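Local coordinates for putative 2-dehydro-3-deoxygalactonokinase (Sinorhizobium meliloti, PDB 3T69), which probably phosphorylates 2-dehydro-3-deoxy-D-galactonate with ATP, the kinase step of the DeLey-Doudoroff route for galactose breakdown, at residues B[12-17]-B[71-76]; B[77-82]-B[106-111]; B[34-39]-B[53-58]; B[123-128]-B[164-169]. All coordinates share one frame; numbering follows the deposited sequence.

The four contacts all reach the same mixed sheet, the core of the N-terminal part of the chain. Contacts 1 and 2 are close neighbours, their centres about 9 Å apart, and G74 O of the first lies 2.8 Å from A82 N of the second, a probable hydrogen bond. Contact 3 is nested within the loop that contact 1 closes; their centres are about 13 Å apart, and W14 reaches the backbone of E38. Contact 4 joins this sheet to a second one; its centre is about 27 Å from that of contact 3, while its R126 packs against 71-76. The turn 14-17 probably belongs to the nucleotide-binding region, and R76 lies beside a sulfate, probably from the crystallisation liquor.

Contact 1. Residues B[12-17]-B[71-76]; sequences VDWGTS and GMAGAR. With SO4 (sulfate ion), chain E.
W14 and T16 lean on M72 and A73 where two neighbouring parallel strands of an ASKHA-type kinase fold, 9-14 and 67-71, end side by side. The sequence DWGTS at the end of the first strand is consistent with the phosphate-binding turn of this superfamily. W14 meets A73 through the root of its side chain: W14 CB lies 3.8 Å from A73 CB, and that methyl approaches the indole obliquely, near CG and CE3. The rest of the indole leads away from 71-76 and is held edge-to-face by F19 and F48.

On the other flank, T16 and M72 cross at a slant, with T16 OG1 3.6 Å from M72 CG. M72 CG stands anti to its carbonyl carbon (chi1 -70°), beside T16, and a bend at chi2 then carries the sulfur end off, while M40 and R126 pack on the same side chain. Between the two flanks, W14 O faces the start of the 3-10 turn and accepts weak, bent bonds from M72 N at 2.8 Å and A73 N at 3.4 Å. A side chain on G71 would run into that same carbonyl.

Beyond the turn, R76 points the NE and NH2 edge of its guanidinium at a sulfate also bound by R223 of the second subunit; the bond from R76 NE to sulfate O2 is weak, at 3.2 Å.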
loop_
_atom_site.group_PDB
_atom_site.type_symbol
_atom_site.label_atom_id
_atom_site.label_comp_id
_atom_site.label_asym_id
_atom_site.label_seq_id
_atom_site.Cartn_x
_atom_site.Cartn_y
_atom_site.Cartn_z
ATOM N N VAL B 12 16.655 17.059 -21.494
ATOM C CA VAL B 12 16.757 16.641 -20.100
ATOM C C VAL B 12 15.426 16.038 -19.645
ATOM O O VAL B 12 14.375 16.688 -19.765
ATOM C CB VAL B 12 17.060 17.848 -19.189
ATOM C CG1 VAL B 12 16.903 17.479 -17.728
ATOM C CG2 VAL B 12 18.437 18.427 -19.473
ATOM N N ASP B 13 15.469 14.798 -19.139
ATOM C CA ASP B 13 14.286 14.101 -18.589
ATOM C C ASP B 13 14.473 13.974 -17.092
ATOM O O ASP B 13 15.202 13.124 -16.618
ATOM C CB ASP B 13 14.083 12.733 -19.248
ATOM C CG ASP B 13 12.808 11.996 -18.765
ATOM O OD1 ASP B 13 11.762 12.622 -18.487
ATOM O OD2 ASP B 13 12.829 10.757 -18.705
ATOM N N TRP B 14 13.817 14.863 -16.355
ATOM C CA TRP B 14 14.094 15.061 -14.950
ATOM C C TRP B 14 12.943 14.445 -14.142
ATOM O O TRP B 14 11.888 15.073 -13.896
ATOM C CB TRP B 14 14.293 16.541 -14.657
ATOM C CG TRP B 14 15.300 16.785 -13.605
ATOM C CD1 TRP B 14 15.563 15.991 -12.545
ATOM C CD2 TRP B 14 16.179 17.926 -13.485
ATOM N NE1 TRP B 14 16.556 16.545 -11.771
ATOM C CE2 TRP B 14 16.962 17.724 -12.337
ATOM C CE3 TRP B 14 16.406 19.070 -14.264
ATOM C CZ2 TRP B 14 17.955 18.628 -11.935
ATOM C CZ3 TRP B 14 17.386 19.970 -13.855
ATOM C CH2 TRP B 14 18.138 19.746 -12.697
ATOM N N GLY B 15 13.162 13.185 -13.760
ATOM C CA GLY B 15 12.194 12.399 -13.020
ATOM C C GLY B 15 12.276 12.618 -11.530
ATOM O O GLY B 15 13.140 13.361 -11.060
ATOM N N THR B 16 11.381 11.959 -10.788
ATOM C CA THR B 16 11.379 12.101 -9.342
ATOM C C THR B 16 12.690 11.595 -8.767
ATOM O O THR B 16 13.192 12.175 -7.808
ATOM C CB THR B 16 10.251 11.313 -8.672
ATOM O OG1 THR B 16 9.046 11.497 -9.416
ATOM C CG2 THR B 16 10.048 11.748 -7.211
ATOM N N SER B 17 13.236 10.524 -9.346
ATOM C CA SER B 17 14.370 9.810 -8.710
ATOM C C SER B 17 15.617 9.672 -9.578
ATOM O O SER B 17 16.617 9.076 -9.161
ATOM C CB SER B 17 13.919 8.428 -8.212
ATOM O OG SER B 17 13.052 8.564 -7.108
ATOM N N GLY B 71 9.212 16.428 -17.319
ATOM C CA GLY B 71 9.164 15.703 -16.051
ATOM C C GLY B 71 8.932 16.537 -14.801
ATOM O O GLY B 71 8.515 17.688 -14.851
ATOM N N MET B 72 9.244 15.944 -13.661
ATOM C CA MET B 72 8.956 16.553 -12.378
ATOM C C MET B 72 9.803 17.799 -12.130
ATOM O O MET B 72 9.690 18.467 -11.097
ATOM C CB MET B 72 9.124 15.517 -11.259
ATOM C CG MET B 72 8.074 14.433 -11.233
ATOM S SD MET B 72 6.354 14.934 -11.053
ATOM C CE MET B 72 5.723 13.551 -11.967
ATOM N N ALA B 73 10.658 18.172 -13.067
ATOM C CA ALA B 73 11.340 19.451 -12.851
ATOM C C ALA B 73 10.256 20.567 -12.817
ATOM O O ALA B 73 10.482 21.685 -12.285
ATOM C CB ALA B 73 12.360 19.704 -13.944
ATOM N N GLY B 74 9.094 20.245 -13.393
ATOM C CA GLY B 74 8.013 21.201 -13.569
ATOM C C GLY B 74 6.874 21.098 -12.560
ATOM O O GLY B 74 5.871 21.767 -12.718
ATOM N N ALA B 75 7.030 20.286 -11.523
ATOM C CA ALA B 75 6.031 20.231 -10.445
ATOM C C ALA B 75 6.186 21.365 -9.475
ATOM O O ALA B 75 7.257 21.974 -9.402
ATOM C CB ALA B 75 6.132 18.913 -9.709
ATOM N N ARG B 76 5.111 21.652 -8.736
ATOM C CA ARG B 76 5.116 22.629 -7.599
ATOM C C ARG B 76 6.340 22.523 -6.669
ATOM O O ARG B 76 6.860 23.527 -6.202
ATOM C CB ARG B 76 3.885 22.397 -6.713
ATOM C CG ARG B 76 2.613 23.076 -7.143
ATOM C CD ARG B 76 1.368 22.211 -6.891
ATOM N NE ARG B 76 1.142 21.763 -5.514
ATOM C CZ ARG B 76 -0.027 21.899 -4.871
ATOM N NH1 ARG B 76 -1.044 22.490 -5.486
ATOM N NH2 ARG B 76 -0.196 21.425 -3.626
HETATM S S SO4 E . 2.899 19.848 -2.339
HETATM O O1 SO4 E . 2.939 19.713 -0.890
HETATM O O2 SO4 E . 1.530 20.136 -2.768
HETATM O O3 SO4 E . 3.785 20.923 -2.768
HETATM O O4 SO4 E . 3.348 18.631 -2.960
#

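Contact 2. Residues B[77-82]-B[106-111]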
loop_
_atom_site.group_PDB
_atom_site.type_symbol
_atom_site.label_atom_id
_atom_site.label_comp_id
_atom_site.label_asym_id
_atom_site.label_seq_id
_atom_site.Cartn_x
_atom_site.Cartn_y
_atom_site.Cartn_z
ATOM N N GLN B 77 6.764 21.293 -6.376
ATOM C CA GLN B 77 7.838 21.012 -5.396
ATOM C C GLN B 77 9.150 20.817 -6.152
ATOM O O GLN B 77 10.022 20.012 -5.739
ATOM C CB GLN B 77 7.540 19.720 -4.618
ATOM C CG GLN B 77 6.060 19.297 -4.561
ATOM C CD GLN B 77 5.543 18.564 -5.866
ATOM O OE1 GLN B 77 5.856 17.366 -6.124
ATOM N NE2 GLN B 77 4.718 19.283 -6.658
ATOM N N GLY B 78 9.263 21.531 -7.277
ATOM C CA GLY B 78 10.347 21.336 -8.201
ATOM C C GLY B 78 10.977 22.642 -8.578
ATOM O O GLY B 78 10.913 23.611 -7.828
ATOM N N TRP B 79 11.584 22.669 -9.759
ATOM C CA TRP B 79 12.251 23.867 -10.229
ATOM C C TRP B 79 11.338 25.074 -10.410
ATOM O O TRP B 79 11.577 26.116 -9.826
ATOM C CB TRP B 79 13.010 23.615 -11.523
ATOM C CG TRP B 79 14.150 24.619 -11.724
ATOM C CD1 TRP B 79 14.393 25.757 -10.988
ATOM C CD2 TRP B 79 15.183 24.566 -12.731
ATOM N NE1 TRP B 79 15.517 26.386 -11.462
ATOM C CE2 TRP B 79 16.021 25.684 -12.528
ATOM C CE3 TRP B 79 15.479 23.677 -13.783
ATOM C CZ2 TRP B 79 17.111 25.954 -13.343
ATOM C CZ3 TRP B 79 16.586 23.939 -14.576
ATOM C CH2 TRP B 79 17.388 25.066 -14.350
ATOM N N LYS B 80 10.334 24.936 -11.260
ATOM C CA LYS B 80 9.354 25.976 -11.477
ATOM C C LYS B 80 8.094 25.305 -11.977
ATOM O O LYS B 80 8.172 24.393 -12.789
ATOM C CB LYS B 80 9.847 26.987 -12.495
ATOM C CG LYS B 80 8.962 28.195 -12.562
ATOM C CD LYS B 80 9.601 29.279 -13.355
ATOM C CE LYS B 80 8.605 30.365 -13.649
ATOM N NZ LYS B 80 9.158 31.185 -14.738
ATOM N N GLU B 81 6.938 25.715 -11.464
ATOM C CA GLU B 81 5.698 25.066 -11.847
ATOM C C GLU B 81 5.475 25.260 -13.368
ATOM O O GLU B 81 5.342 26.380 -13.851
ATOM C CB GLU B 81 4.518 25.565 -10.972
ATOM C CG GLU B 81 3.128 25.395 -11.615
ATOM C CD GLU B 81 1.966 25.113 -10.628
ATOM O OE1 GLU B 81 0.845 24.824 -11.155
ATOM O OE2 GLU B 81 2.167 25.165 -9.370
ATOM N N ALA B 82 5.506 24.170 -14.120
ATOM C CA ALA B 82 5.109 24.187 -15.537
ATOM C C ALA B 82 3.608 23.955 -15.490
ATOM O O ALA B 82 3.064 23.692 -14.446
ATOM C CB ALA B 82 5.829 23.073 -16.285
ATOM N N ARG B 106 21.155 31.090 -21.502
ATOM C CA ARG B 106 20.477 30.068 -22.302
ATOM C C ARG B 106 19.008 30.083 -22.163
ATOM O O ARG B 106 18.474 30.525 -21.131
ATOM C CB ARG B 106 20.953 28.649 -22.033
ATOM C CG ARG B 106 21.820 28.452 -20.818
ATOM C CD ARG B 106 22.097 27.006 -20.698
ATOM N NE ARG B 106 23.482 26.772 -20.317
ATOM C CZ ARG B 106 24.399 26.207 -21.110
ATOM N NH1 ARG B 106 24.092 25.837 -22.365
ATOM N NH2 ARG B 106 25.628 26.006 -20.626
ATOM N N ASP B 107 18.377 29.604 -23.239
ATOM C CA ASP B 107 16.954 29.522 -23.355
ATOM C C ASP B 107 16.536 28.159 -22.827
ATOM O O ASP B 107 16.643 27.146 -23.513
ATOM C CB ASP B 107 16.529 29.725 -24.801
ATOM C CG ASP B 107 15.021 29.632 -24.987
ATOM O OD1 ASP B 107 14.312 28.988 -24.185
ATOM O OD2 ASP B 107 14.511 30.168 -25.971
ATOM N N ILE B 108 16.076 28.150 -21.585
ATOM C CA ILE B 108 15.705 26.937 -20.849
ATOM C C ILE B 108 14.191 26.917 -20.728
ATOM O O ILE B 108 13.595 27.824 -20.135
ATOM C CB ILE B 108 16.329 26.940 -19.408
ATOM C CG1 ILE B 108 17.821 27.211 -19.451
ATOM C CG2 ILE B 108 16.076 25.625 -18.686
ATOM C CD1 ILE B 108 18.547 26.893 -18.146
ATOM N N ARG B 109 13.568 25.876 -21.281
ATOM C CA ARG B 109 12.137 25.643 -21.113
ATOM C C ARG B 109 11.846 24.285 -20.489
ATOM O O ARG B 109 12.555 23.300 -20.760
ATOM C CB ARG B 109 11.439 25.679 -22.464
ATOM C CG ARG B 109 12.023 26.666 -23.432
ATOM C CD ARG B 109 11.107 27.837 -23.595
ATOM N NE ARG B 109 11.647 28.874 -24.465
ATOM C CZ ARG B 109 11.059 29.282 -25.579
ATOM N NH1 ARG B 109 9.921 28.739 -25.979
ATOM N NH2 ARG B 109 11.611 30.236 -26.294
ATOM N N ILE B 110 10.760 24.223 -19.720
ATOM C CA ILE B 110 10.169 22.983 -19.211
ATOM C C ILE B 110 8.768 22.771 -19.779
ATOM O O ILE B 110 7.942 23.681 -19.729
ATOM C CB ILE B 110 9.958 23.001 -17.704
ATOM C CG1 ILE B 110 11.200 23.494 -16.995
ATOM C CG2 ILE B 110 9.550 21.611 -17.227
ATOM C CD1 ILE B 110 11.337 22.957 -15.574
ATOM N N LEU B 111 8.508 21.552 -20.257
ATOM C CA LEU B 111 7.193 21.122 -20.764
ATOM C C LEU B 111 6.083 20.902 -19.700
ATOM O O LEU B 111 6.282 20.328 -18.645
ATOM C CB LEU B 111 7.357 19.847 -21.627
ATOM C CG LEU B 111 8.463 19.928 -22.715
ATOM C CD1 LEU B 111 8.724 18.612 -23.460
ATOM C CD2 LEU B 111 8.142 21.014 -23.724
#
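I108 and I110, with R109 between them on strand 108-110, present two knobs to the loop 77-82. The tip of I110 enters the bend of the loop, its CD1 lying 4.4 Å from W79 CB, with the K80 carbonyl at the limit of contact. Farther along the strand, I108 CD1 meets the far corner of the indole, 4.4 Å from W79 CH2, approaching it obliquely. The tryptophan side chain thus runs along both isoleucines, CB at I110 and the ring corner at I108.

The third fit runs the other way: the small methyl of A82 sits between I110 and the L111 carbonyl at the end of the strand segment, with A82 CB 4.1 Å from I110 CG2 and 3.6 Å from L111 O. The branch at I110 makes both fits possible. With CG1 beside the backbone N (chi1 -47°), CG2 lies anti to that N and faces A82, while CG1 carries CD1 toward W79. No hydrogen bond joins the two segments, so matching apolar shapes carry the contact.

The loop packs on strand 108-116, which runs between 67-71 and 99-101. I101 packs against W79 and both isoleucines, I69 supports the indole from strand 67-71, and F48 stacks on it just ahead of helix 50-58.

Contact 3. Residues B[34-39]-B[53-58]; sequences RRSAEG and DGHLAA
A polar cluster centred on H55 joins helix 50-58 to strand 30-36 and the turn after it, near the protein surface. R34, S36 and E38 all turn toward the helix, and the imidazole of H55 reaches in between them. R34 NE donates to H55 ND1 at 2.7 Å, tilted out of both the imidazole and the guanidinium planes, which stand 62° apart. The arginine chain is bent at chi2 and chi3, and these bends lay one face of the guanidinium against A58, whose CB sits above its centre, 3.5 Å from R34 CZ.

Across the ring, H55 NE2 gives a nearly straight bond (166°) to E38 OE1 at 3.1 Å. The acceptor lies in the ring plane, but the donor comes from above the carboxylate, the two planes being 88° apart. S36 OG also donates to E38 OE1, at 2.9 Å, so this one oxygen takes two bonds, which hold it between serine and histidine. With ND1 accepting and NE2 donating, the histidine is probably neutral. F19 stacks on its ring. A leucine in place of H55 would probably leave R34 NE and E38 OE1 without the partner that links them.

Through R34 and E38, H55 ties strand 30-36, the third in chain order, and the turn after it to the helix that leads on to strand 67-71, a topology typical of the ASKHA, or actin-like, fold.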
loop_
_atom_site.group_PDB
_atom_site.type_symbol
_atom_site.label_atom_id
_atom_site.label_comp_id
_atom_site.label_asym_id
_atom_site.label_seq_id
_atom_site.Cartn_x
_atom_site.Cartn_y
_atom_site.Cartn_z
ATOM N N ARG B 34 24.341 11.759 -20.139
ATOM C CA ARG B 34 24.606 11.680 -18.696
ATOM C C ARG B 34 23.412 11.055 -17.969
ATOM O O ARG B 34 22.247 11.320 -18.306
ATOM C CB ARG B 34 24.931 13.057 -18.096
ATOM C CG ARG B 34 26.211 13.687 -18.604
ATOM C CD ARG B 34 27.411 13.219 -17.827
ATOM N NE ARG B 34 27.569 13.992 -16.604
ATOM C CZ ARG B 34 28.553 13.838 -15.726
ATOM N NH1 ARG B 34 29.490 12.940 -15.929
ATOM N NH2 ARG B 34 28.607 14.597 -14.640
ATOM N N ARG B 35 23.728 10.202 -16.999
ATOM C CA ARG B 35 22.749 9.575 -16.134
ATOM C C ARG B 35 23.166 9.758 -14.676
ATOM O O ARG B 35 24.351 9.828 -14.350
ATOM C CB ARG B 35 22.615 8.083 -16.456
ATOM C CG ARG B 35 21.713 7.780 -17.629
ATOM C CD ARG B 35 21.396 6.283 -17.796
ATOM N NE ARG B 35 20.813 5.980 -19.110
ATOM C CZ ARG B 35 19.728 6.573 -19.632
ATOM N NH1 ARG B 35 19.091 7.542 -18.973
ATOM N NH2 ARG B 35 19.279 6.223 -20.835
ATOM N N SER B 36 22.184 9.835 -13.796
ATOM C CA SER B 36 22.447 9.782 -12.375
ATOM C C SER B 36 21.113 9.597 -11.662
ATOM O O SER B 36 20.074 9.415 -12.313
ATOM C CB SER B 36 23.151 11.055 -11.924
ATOM O OG SER B 36 22.376 12.182 -12.276
ATOM N N ALA B 37 21.147 9.636 -10.333
ATOM C CA ALA B 37 19.963 9.412 -9.517
ATOM C C ALA B 37 19.533 10.687 -8.787
ATOM O O ALA B 37 18.756 10.641 -7.847
ATOM C CB ALA B 37 20.214 8.282 -8.529
ATOM N N GLU B 38 20.043 11.837 -9.212
ATOM C CA GLU B 38 19.536 13.109 -8.661
ATOM C C GLU B 38 18.265 13.536 -9.413
ATOM O O GLU B 38 18.337 14.132 -10.501
ATOM C CB GLU B 38 20.605 14.198 -8.670
ATOM C CG GLU B 38 21.435 14.185 -9.927
ATOM C CD GLU B 38 22.901 14.479 -9.678
ATOM O OE1 GLU B 38 23.689 14.131 -10.576
ATOM O OE2 GLU B 38 23.263 15.053 -8.609
ATOM N N GLY B 39 17.115 13.171 -8.847
ATOM C CA GLY B 39 15.842 13.457 -9.459
ATOM C C GLY B 39 15.321 14.699 -8.789
ATOM O O GLY B 39 16.058 15.352 -8.040
ATOM N N ASP B 53 24.084 22.616 -14.457
ATOM C CA ASP B 53 25.342 23.224 -14.909
ATOM C C ASP B 53 26.514 22.229 -14.855
ATOM O O ASP B 53 27.326 22.180 -15.795
ATOM C CB ASP B 53 25.620 24.557 -14.196
ATOM C CG ASP B 53 24.721 25.695 -14.724
ATOM O OD1 ASP B 53 24.220 25.589 -15.868
ATOM O OD2 ASP B 53 24.502 26.694 -14.003
ATOM N N GLY B 54 26.545 21.416 -13.786
ATOM C CA GLY B 54 27.504 20.324 -13.609
ATOM C C GLY B 54 27.525 19.368 -14.784
ATOM O O GLY B 54 28.550 19.176 -15.426
ATOM N N HIS B 55 26.384 18.777 -15.098
ATOM C CA HIS B 55 26.287 17.883 -16.257
ATOM C C HIS B 55 26.646 18.520 -17.596
ATOM O O HIS B 55 27.178 17.851 -18.505
ATOM C CB HIS B 55 24.919 17.227 -16.300
ATOM C CG HIS B 55 24.765 16.169 -15.262
ATOM N ND1 HIS B 55 25.372 14.935 -15.370
ATOM C CD2 HIS B 55 24.141 16.180 -14.063
ATOM C CE1 HIS B 55 25.097 14.215 -14.298
ATOM N NE2 HIS B 55 24.347 14.946 -13.491
ATOM N N LEU B 56 26.378 19.820 -17.695
ATOM C CA LEU B 56 26.685 20.593 -18.884
ATOM C C LEU B 56 28.172 20.824 -19.013
ATOM O O LEU B 56 28.704 20.683 -20.119
ATOM C CB LEU B 56 25.933 21.928 -18.893
ATOM C CG LEU B 56 24.470 21.911 -19.382
ATOM C CD1 LEU B 56 23.924 23.341 -19.416
ATOM C CD2 LEU B 56 24.270 21.231 -20.747
ATOM N N ALA B 57 28.825 21.177 -17.900
ATOM C CA ALA B 57 30.274 21.324 -17.882
ATOM C C ALA B 57 30.919 19.979 -18.283
ATOM O O ALA B 57 31.720 19.896 -19.235
ATOM C CB ALA B 57 30.759 21.772 -16.500
ATOM N N ALA B 58 30.508 18.926 -17.576
ATOM C CA ALA B 58 31.007 17.600 -17.826
ATOM C C ALA B 58 31.126 17.348 -19.326
ATOM O O ALA B 58 32.241 17.128 -19.823
ATOM C CB ALA B 58 30.129 16.564 -17.162
#

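Contact 4. Residues B[123-128]-B[164-169]; sequences DVMRGE and EGFSTF
F166 carries its CG between the backbone N and the carbonyl carbon (chi1 64°), which turns the ring toward strand 123-125, and M125 bends at chi3 (47°) to set its methyl over that ring. M125 CE lies over the centre of one face as a CH-pi contact, 3.4 Å from F166 CD2. The sulfur stands farther out along nearly the same normal, a Met-aromatic contact. The ring's rim is turned to the backbone of 123-124, with F166 CE2 3.6 Å from V124 N and V124 CA at the edge in the ring plane.

Beside the ring, D123 faces T168. T168 N donates to D123 OD2 at 2.8 Å in a nearly straight bond (164°), on the syn side but somewhat out of the carboxylate plane. D123 OD1 turns its anti lone pair to V124 N, 2.7 Å away. The hydroxyl of T168 also points to OD1, although its position is less certain. With D123 replaced by an alanine, the backbone N-H groups of T168 and V124 would probably be left without their shared carboxylate.

The strands cross nearly at right angles and belong to different sheets, so this contact joins the two sheets; F220 of the second subunit packs on D123 and T168. The chemistry implies that a buried carboxylate bridges two strands that do not pair with each other, with a backbone N-H bonded to each of its oxygens.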
loop_
_atom_site.group_PDB
_atom_site.type_symbol
_atom_site.label_atom_id
_atom_site.label_comp_id
_atom_site.label_asym_id
_atom_site.label_seq_id
_atom_site.Cartn_x
_atom_site.Cartn_y
_atom_site.Cartn_z
ATOM N N ASP B 123 -6.884 13.188 -12.404
ATOM C CA ASP B 123 -5.597 12.534 -12.717
ATOM C C ASP B 123 -4.517 13.406 -13.342
ATOM O O ASP B 123 -4.774 14.453 -13.942
ATOM C CB ASP B 123 -5.779 11.275 -13.552
ATOM C CG ASP B 123 -4.864 10.157 -13.100
ATOM O OD1 ASP B 123 -3.740 10.395 -12.631
ATOM O OD2 ASP B 123 -5.294 9.001 -13.189
ATOM N N VAL B 124 -3.290 12.974 -13.182
ATOM C CA VAL B 124 -2.186 13.884 -13.407
ATOM C C VAL B 124 -0.962 13.176 -13.969
ATOM O O VAL B 124 -0.728 12.006 -13.678
ATOM C CB VAL B 124 -1.940 14.635 -12.090
ATOM C CG1 VAL B 124 -0.552 14.331 -11.457
ATOM C CG2 VAL B 124 -2.315 16.075 -12.259
ATOM N N MET B 125 -0.232 13.840 -14.841
ATOM C CA MET B 125 0.940 13.188 -15.470
ATOM C C MET B 125 1.901 14.273 -15.811
ATOM O O MET B 125 1.510 15.295 -16.343
ATOM C CB MET B 125 0.570 12.290 -16.673
ATOM C CG MET B 125 0.781 12.830 -18.104
ATOM S SD MET B 125 0.616 11.666 -19.523
ATOM C CE MET B 125 -0.896 10.865 -19.107
ATOM N N ARG B 126 3.134 14.101 -15.375
ATOM C CA ARG B 126 4.181 15.043 -15.663
ATOM C C ARG B 126 5.428 14.279 -16.235
ATOM O O ARG B 126 6.256 13.761 -15.469
ATOM C CB ARG B 126 4.460 15.812 -14.369
ATOM C CG ARG B 126 4.779 17.246 -14.531
ATOM C CD ARG B 126 5.046 17.996 -13.243
ATOM N NE ARG B 126 3.899 18.785 -12.788
ATOM C CZ ARG B 126 3.354 19.835 -13.429
ATOM N NH1 ARG B 126 3.850 20.273 -14.578
ATOM N NH2 ARG B 126 2.306 20.468 -12.894
ATOM N N GLY B 127 5.535 14.140 -17.567
ATOM C CA GLY B 127 6.710 13.482 -18.213
ATOM C C GLY B 127 6.415 12.382 -19.239
ATOM O O GLY B 127 7.101 12.225 -20.278
ATOM N N GLU B 128 5.409 11.582 -18.930
ATOM C CA GLU B 128 4.870 10.559 -19.805
ATOM C C GLU B 128 4.180 11.209 -20.985
ATOM O O GLU B 128 3.922 10.543 -22.011
ATOM C CB GLU B 128 3.852 9.687 -19.019
ATOM C CG GLU B 128 4.420 8.782 -17.872
ATOM C CD GLU B 128 4.565 9.476 -16.541
ATOM O OE1 GLU B 128 4.092 10.626 -16.412
ATOM O OE2 GLU B 128 5.157 8.890 -15.602
ATOM N N GLU B 164 -7.076 10.991 -24.894
ATOM C CA GLU B 164 -8.508 11.109 -24.627
ATOM C C GLU B 164 -8.778 11.128 -23.129
ATOM O O GLU B 164 -9.708 11.794 -22.657
ATOM C CB GLU B 164 -9.302 9.970 -25.297
ATOM C CG GLU B 164 -9.566 10.140 -26.801
ATOM C CD GLU B 164 -10.449 11.353 -27.094
ATOM O OE1 GLU B 164 -11.528 11.463 -26.438
ATOM O OE2 GLU B 164 -10.075 12.200 -27.962
ATOM N N GLY B 165 -7.948 10.383 -22.399
ATOM C CA GLY B 165 -8.068 10.204 -20.958
ATOM C C GLY B 165 -6.944 9.296 -20.509
ATOM O O GLY B 165 -6.210 8.708 -21.349
ATOM N N PHE B 166 -6.789 9.179 -19.193
ATOM C CA PHE B 166 -5.840 8.252 -18.636
ATOM C C PHE B 166 -6.057 7.913 -17.158
ATOM O O PHE B 166 -6.877 8.552 -16.491
ATOM C CB PHE B 166 -4.454 8.794 -18.852
ATOM C CG PHE B 166 -4.189 10.070 -18.148
ATOM C CD1 PHE B 166 -4.618 11.287 -18.691
ATOM C CD2 PHE B 166 -3.456 10.072 -16.962
ATOM C CE1 PHE B 166 -4.323 12.503 -18.047
ATOM C CE2 PHE B 166 -3.160 11.268 -16.297
ATOM C CZ PHE B 166 -3.591 12.499 -16.839
ATOM N N SER B 167 -5.303 6.931 -16.657
ATOM C CA SER B 167 -5.426 6.434 -15.302
ATOM C C SER B 167 -4.070 6.100 -14.659
ATOM O O SER B 167 -3.344 5.235 -15.158
ATOM C CB SER B 167 -6.238 5.141 -15.330
ATOM O OG SER B 167 -7.620 5.403 -15.549
ATOM N N THR B 168 -3.720 6.753 -13.552
ATOM C CA THR B 168 -2.551 6.343 -12.791
ATOM C C THR B 168 -2.899 5.172 -11.894
ATOM O O THR B 168 -4.069 5.030 -11.448
ATOM C CB THR B 168 -2.104 7.456 -11.929
ATOM O OG1 THR B 168 -1.953 8.606 -12.758
ATOM C CG2 THR B 168 -0.753 7.156 -11.236
ATOM N N PHE B 169 -1.901 4.326 -11.641
ATOM C CA PHE B 169 -1.956 3.285 -10.647
ATOM C C PHE B 169 -0.631 3.399 -9.970
ATOM O O PHE B 169 0.395 3.468 -10.643
ATOM C CB PHE B 169 -2.095 1.933 -11.315
ATOM C CG PHE B 169 -3.480 1.653 -11.865
ATOM C CD1 PHE B 169 -4.435 1.040 -11.089
ATOM C CD2 PHE B 169 -3.814 1.996 -13.173
ATOM C CE1 PHE B 169 -5.703 0.774 -11.587
ATOM C CE2 PHE B 169 -5.063 1.735 -13.674
ATOM C CZ PHE B 169 -6.020 1.108 -12.858
#